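Local atomic coordinates of signal recognition particle subunit SRP68 (Chaetomium thermophilum, PDB entry 4P3G), a protein that probably serves, through its RNA-binding domain, as a component of the signal recognition particle that targets secretory and membrane proteins to the endoplasmic reticulum. Residues Arg112-Ala117 with Leu148-Ala153; Ser166-Arg171 with Pro196-Ala201. One frame throughout, in Å; residues are numbered along the deposited sequence.

Interaction 1 of 2, residues Arg112-Ala117 with Leu148-Ala153. With PO4 (phosphate ion), chain E.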
loop_
_atom_site.group_PDB
_atom_site.type_symbol
_atom_site.label_atom_id
_atom_site.label_comp_id
_atom_site.label_asym_id
_atom_site.label_seq_id
_atom_site.Cartn_x
_atom_site.Cartn_y
_atom_site.Cartn_z
ATOM N N ARG A 112 4.949 29.639 -14.999
ATOM C CA ARG A 112 6.234 29.874 -14.383
ATOM C C ARG A 112 6.907 28.567 -14.122
ATOM O O ARG A 112 8.043 28.340 -14.535
ATOM C CB ARG A 112 6.091 30.645 -13.065
ATOM C CG ARG A 112 6.274 32.157 -13.149
ATOM C CD ARG A 112 5.720 32.723 -14.439
ATOM N NE ARG A 112 6.767 32.904 -15.443
ATOM C CZ ARG A 112 6.524 33.048 -16.740
ATOM N NH1 ARG A 112 5.268 33.022 -17.191
ATOM N NH2 ARG A 112 7.538 33.205 -17.584
ATOM N N LEU A 113 6.180 27.696 -13.441
ATOM C CA LEU A 113 6.679 26.369 -13.128
ATOM C C LEU A 113 7.008 25.552 -14.371
ATOM O O LEU A 113 8.025 24.869 -14.412
ATOM C CB LEU A 113 5.648 25.645 -12.291
ATOM C CG LEU A 113 5.445 26.199 -10.893
ATOM C CD1 LEU A 113 4.323 25.411 -10.286
ATOM C CD2 LEU A 113 6.703 26.026 -10.088
ATOM N N GLU A 114 6.152 25.624 -15.385
ATOM C CA GLU A 114 6.387 24.853 -16.596
ATOM C C GLU A 114 7.653 25.381 -17.283
ATOM O O GLU A 114 8.426 24.621 -17.866
ATOM C CB GLU A 114 5.171 24.897 -17.534
ATOM C CG GLU A 114 3.905 24.248 -16.993
ATOM C CD GLU A 114 2.737 24.279 -18.002
ATOM O OE1 GLU A 114 2.751 25.118 -18.927
ATOM O OE2 GLU A 114 1.775 23.485 -17.860
ATOM N N LYS A 115 7.866 26.689 -17.202
ATOM C CA LYS A 115 9.083 27.290 -17.732
ATOM C C LYS A 115 10.312 26.830 -16.951
ATOM O O LYS A 115 11.333 26.467 -17.525
ATOM C CB LYS A 115 9.000 28.802 -17.667
ATOM C CG LYS A 115 10.243 29.445 -18.245
ATOM C CD LYS A 115 10.294 30.900 -17.951
ATOM C CE LYS A 115 11.528 31.510 -18.547
ATOM N NZ LYS A 115 11.548 32.934 -18.180
ATOM N N GLY A 116 10.209 26.836 -15.631
ATOM C CA GLY A 116 11.298 26.360 -14.805
ATOM C C GLY A 116 11.602 24.891 -15.096
ATOM O O GLY A 116 12.777 24.493 -15.135
ATOM N N ALA A 117 10.557 24.085 -15.308
ATOM C CA ALA A 117 10.733 22.668 -15.633
ATOM C C ALA A 117 11.497 22.522 -16.944
ATOM O O ALA A 117 12.487 21.791 -17.013
ATOM C CB ALA A 117 9.402 21.981 -15.736
ATOM N N LEU A 148 11.438 17.098 -10.202
ATOM C CA LEU A 148 10.889 17.818 -9.063
ATOM C C LEU A 148 10.106 19.049 -9.526
ATOM O O LEU A 148 8.984 19.323 -9.057
ATOM C CB LEU A 148 12.022 18.262 -8.140
ATOM C CG LEU A 148 11.670 19.050 -6.870
ATOM C CD1 LEU A 148 11.115 18.099 -5.830
ATOM C CD2 LEU A 148 12.845 19.888 -6.296
ATOM N N LEU A 149 10.716 19.816 -10.420
ATOM C CA LEU A 149 10.049 21.010 -10.892
ATOM C C LEU A 149 8.857 20.608 -11.752
ATOM O O LEU A 149 7.799 21.227 -11.674
ATOM C CB LEU A 149 11.005 21.914 -11.678
ATOM C CG LEU A 149 12.051 22.647 -10.854
ATOM C CD1 LEU A 149 12.711 23.748 -11.671
ATOM C CD2 LEU A 149 11.458 23.169 -9.578
ATOM N N ARG A 150 9.029 19.576 -12.580
ATOM C CA ARG A 150 7.945 19.150 -13.461
ATOM C C ARG A 150 6.778 18.632 -12.612
ATOM O O ARG A 150 5.614 18.791 -12.974
ATOM C CB ARG A 150 8.419 18.100 -14.454
ATOM C CG ARG A 150 7.317 17.524 -15.319
ATOM C CD ARG A 150 6.680 18.567 -16.140
ATOM N NE ARG A 150 7.627 19.139 -17.089
ATOM C CZ ARG A 150 7.355 20.196 -17.853
ATOM N NH1 ARG A 150 6.159 20.772 -17.768
ATOM N NH2 ARG A 150 8.266 20.671 -18.703
ATOM N N GLY A 151 7.105 17.996 -11.489
ATOM C CA GLY A 151 6.089 17.564 -10.550
ATOM C C GLY A 151 5.296 18.730 -9.964
ATOM O O GLY A 151 4.067 18.666 -9.876
ATOM N N ALA A 152 5.994 19.790 -9.571
ATOM C CA ALA A 152 5.364 20.982 -9.016
ATOM C C ALA A 152 4.415 21.610 -10.029
ATOM O O ALA A 152 3.307 22.037 -9.699
ATOM C CB ALA A 152 6.417 21.977 -8.607
ATOM N N ALA A 153 4.854 21.666 -11.276
ATOM C CA ALA A 153 4.039 22.290 -12.288
ATOM C C ALA A 153 2.708 21.554 -12.461
ATOM O O ALA A 153 1.656 22.185 -12.401
ATOM C CB ALA A 153 4.802 22.376 -13.596
HETATM P P PO4 E . 5.946 22.254 -21.025
HETATM O O1 PO4 E . 6.252 23.165 -19.863
HETATM O O2 PO4 E . 6.878 21.059 -20.995
HETATM O O3 PO4 E . 6.133 22.995 -22.329
HETATM O O4 PO4 E . 4.505 21.803 -20.944
#
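L113 meets A152 and A153, and A117 meets L149 and R150, where two consecutive helices of the TPR-type RNA-binding domain pack as an antiparallel hairpin. Their short axes approach to 8.2 Å at 160°, a close spacing consistent with the small residues G116, A117 and A153. The tight part is largely buried: aliphatic side chains pack on methyls and on backbone carbonyls. L113 CB lies 3.6 Å from A153 CB, while its CD1 reaches the carbonyl O of A152. L149 CD1 comes 3.5 Å from G116 O. W84 and A87 of helix 71-93 also pack on L113.

The partly exposed side is polar and carried by E114 and R150. R150 CG is anti to the backbone N (chi1 175°), and bends at chi2 and chi3 bring the guanidinium across to helix 103-128, where NE is salt-bridged to E121. E114 OE2 forms a salt bridge with K157 NZ. A phosphate ion, probably from the crystallisation liquor, sits on this side: R150 NH1 donates to its O1 at 3.2 Å, in the guanidinium plane, and NH2 makes a weak, strongly bent hydrogen bond to O2 (115°). A117 CB lies over one face of that guanidinium, 3.4 Å from NH2.

Interaction 2 of 2, residues Ser166-Arg171 with Pro196-Ala201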
loop_
_atom_site.group_PDB
_atom_site.type_symbol
_atom_site.label_atom_id
_atom_site.label_comp_id
_atom_site.label_asym_id
_atom_site.label_seq_id
_atom_site.Cartn_x
_atom_site.Cartn_y
_atom_site.Cartn_z
ATOM N N SER A 166 5.960 12.292 -12.445
ATOM C CA SER A 166 7.202 13.047 -12.239
ATOM C C SER A 166 7.785 12.837 -10.867
ATOM O O SER A 166 8.976 12.566 -10.724
ATOM C CB SER A 166 7.007 14.540 -12.446
ATOM O OG SER A 166 6.858 14.822 -13.810
ATOM N N TYR A 167 6.933 12.943 -9.857
ATOM C CA TYR A 167 7.384 12.837 -8.482
ATOM C C TYR A 167 7.935 11.453 -8.163
ATOM O O TYR A 167 8.848 11.307 -7.332
ATOM C CB TYR A 167 6.233 13.184 -7.541
ATOM C CG TYR A 167 6.052 14.652 -7.271
ATOM C CD1 TYR A 167 7.127 15.449 -6.914
ATOM C CD2 TYR A 167 4.808 15.247 -7.401
ATOM C CE1 TYR A 167 6.969 16.790 -6.654
ATOM C CE2 TYR A 167 4.632 16.606 -7.152
ATOM C CZ TYR A 167 5.716 17.374 -6.776
ATOM O OH TYR A 167 5.549 18.730 -6.533
ATOM N N ALA A 168 7.385 10.436 -8.825
ATOM C CA ALA A 168 7.872 9.086 -8.619
ATOM C C ALA A 168 9.312 9.018 -9.099
ATOM O O ALA A 168 10.174 8.501 -8.378
ATOM C CB ALA A 168 7.007 8.073 -9.345
ATOM N N ILE A 169 9.588 9.585 -10.281
ATOM C CA ILE A 169 10.954 9.564 -10.783
ATOM C C ILE A 169 11.891 10.238 -9.762
ATOM O O ILE A 169 12.884 9.645 -9.350
ATOM C CB ILE A 169 11.137 10.296 -12.122
ATOM C CG1 ILE A 169 10.242 9.757 -13.232
ATOM C CG2 ILE A 169 12.602 10.352 -12.499
ATOM C CD1 ILE A 169 10.465 8.378 -13.511
ATOM N N CYS A 170 11.585 11.460 -9.322
ATOM C CA CYS A 170 12.565 12.129 -8.467
ATOM C C CYS A 170 12.687 11.525 -7.071
ATOM O O CYS A 170 13.775 11.501 -6.486
ATOM C CB CYS A 170 12.356 13.649 -8.362
ATOM S SG CYS A 170 11.033 14.233 -7.348
ATOM N N ARG A 171 11.586 11.024 -6.542
ATOM C CA ARG A 171 11.647 10.381 -5.252
ATOM C C ARG A 171 12.550 9.148 -5.274
ATOM O O ARG A 171 13.345 8.915 -4.346
ATOM C CB ARG A 171 10.261 9.952 -4.801
ATOM C CG ARG A 171 10.319 9.133 -3.531
ATOM C CD ARG A 171 8.972 9.009 -2.968
ATOM N NE ARG A 171 9.020 8.825 -1.535
ATOM C CZ ARG A 171 8.949 7.643 -0.943
ATOM N NH1 ARG A 171 8.863 6.544 -1.678
ATOM N NH2 ARG A 171 8.980 7.569 0.375
ATOM N N PRO A 196 4.971 14.708 0.944
ATOM C CA PRO A 196 3.651 15.307 1.169
ATOM C C PRO A 196 2.886 15.608 -0.110
ATOM O O PRO A 196 1.653 15.520 -0.113
ATOM C CB PRO A 196 3.976 16.592 1.906
ATOM C CG PRO A 196 5.307 16.359 2.517
ATOM C CD PRO A 196 6.041 15.481 1.600
ATOM N N SER A 197 3.595 15.963 -1.174
ATOM C CA SER A 197 2.939 16.287 -2.444
ATOM C C SER A 197 2.344 15.033 -3.030
ATOM O O SER A 197 1.246 15.033 -3.579
ATOM C CB SER A 197 3.930 16.874 -3.442
ATOM O OG SER A 197 4.536 18.010 -2.893
HETATM N N MSE A 198 3.109 13.960 -2.939
HETATM C CA MSE A 198 2.671 12.717 -3.512
HETATM C C MSE A 198 1.456 12.203 -2.757
HETATM O O MSE A 198 0.482 11.772 -3.376
HETATM C CB MSE A 198 3.791 11.705 -3.463
HETATM C CG MSE A 198 4.951 12.046 -4.384
HETATM SE SE MSE A 198 6.107 10.492 -4.610
HETATM C CE MSE A 198 5.045 9.612 -6.004
ATOM N N ARG A 199 1.501 12.259 -1.427
ATOM C CA ARG A 199 0.385 11.761 -0.652
ATOM C C ARG A 199 -0.881 12.507 -1.017
ATOM O O ARG A 199 -1.949 11.913 -1.126
ATOM C CB ARG A 199 0.656 11.889 0.820
ATOM C CG ARG A 199 1.726 10.948 1.306
ATOM C CD ARG A 199 1.748 10.977 2.805
ATOM N NE ARG A 199 2.717 10.059 3.401
ATOM C CZ ARG A 199 2.510 8.757 3.581
ATOM N NH1 ARG A 199 1.360 8.200 3.200
ATOM N NH2 ARG A 199 3.457 8.023 4.156
ATOM N N PHE A 200 -0.754 13.808 -1.228
ATOM C CA PHE A 200 -1.901 14.621 -1.577
ATOM C C PHE A 200 -2.428 14.266 -2.954
ATOM O O PHE A 200 -3.636 14.043 -3.142
ATOM C CB PHE A 200 -1.531 16.096 -1.520
ATOM C CG PHE A 200 -2.684 17.012 -1.764
ATOM C CD1 PHE A 200 -3.570 17.315 -0.755
ATOM C CD2 PHE A 200 -2.881 17.569 -3.021
ATOM C CE1 PHE A 200 -4.645 18.156 -0.997
ATOM C CE2 PHE A 200 -3.948 18.414 -3.270
ATOM C CZ PHE A 200 -4.833 18.714 -2.248
ATOM N N ALA A 201 -1.525 14.251 -3.926
ATOM C CA ALA A 201 -1.911 13.951 -5.297
ATOM C C ALA A 201 -2.480 12.542 -5.410
ATOM O O ALA A 201 -3.377 12.296 -6.210
ATOM C CB ALA A 201 -0.742 14.124 -6.230
#
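An antiparallel pair of consecutive helices in the TPR-type RNA-binding domain, 160-181 and 186-205, makes this contact, with M198 as the side chain that bridges the space between them. The short axes stay 10.5 Å apart at 149°, and at this spacing the side chains of Y167, R171 and M198 make the contact. M198, a selenomethionine, slides past Y167 in the opposite direction, its CG 3.6 Å from Y167 CB. Farther along, SE lies 3.6 Å from R171 CD. The bend at chi3 (82°) then turns CE toward the backbone of the first helix, 3.8 Å from A168 N.

S197 lies on the same side of the ring as M198, farther toward the hydroxyl end. Its CB stands 4.2 Å from the centroid of the Y167 ring and 29° off the ring normal, an off-centre CH-pi contact. A leucine in place of Y167 would remove the ring and hydroxyl, and would probably leave S197 CB without its CH-pi partner and a gap beside the A152 backbone.

R171 NE forms a salt bridge with D195, which joins the two helices one residue before segment 196-201, whereas S197 OG is hydrogen-bonded to T193 O within its own helix. I213 of a second subunit packs on both R171 and M198. Between the two segments themselves the contact is apolar and shape-dependent, relying on the reach of M198.

In the fold
Helices 136-156 and 160-181 follow each other in the chain and join the two contacts: interaction 1 uses the first, interaction 2 the second, and their centres lie about 13 Å apart. They touch directly, R150 CG packing on S166 OG and the Y167 hydroxyl reaching the backbone at G151 and A152. Both are buried antiparallel helix pairs. Interaction 1, about 6 Å from the chain centre, is the closer-packed, burying 367 Å² against 237 Å², and it has a charged, partly exposed side where a phosphate ion is bound in the crystal; no other protein chain of the assembly touches it. Interaction 2, about 12 Å out, spans a wider spacing with long side chains and adjoins a second subunit.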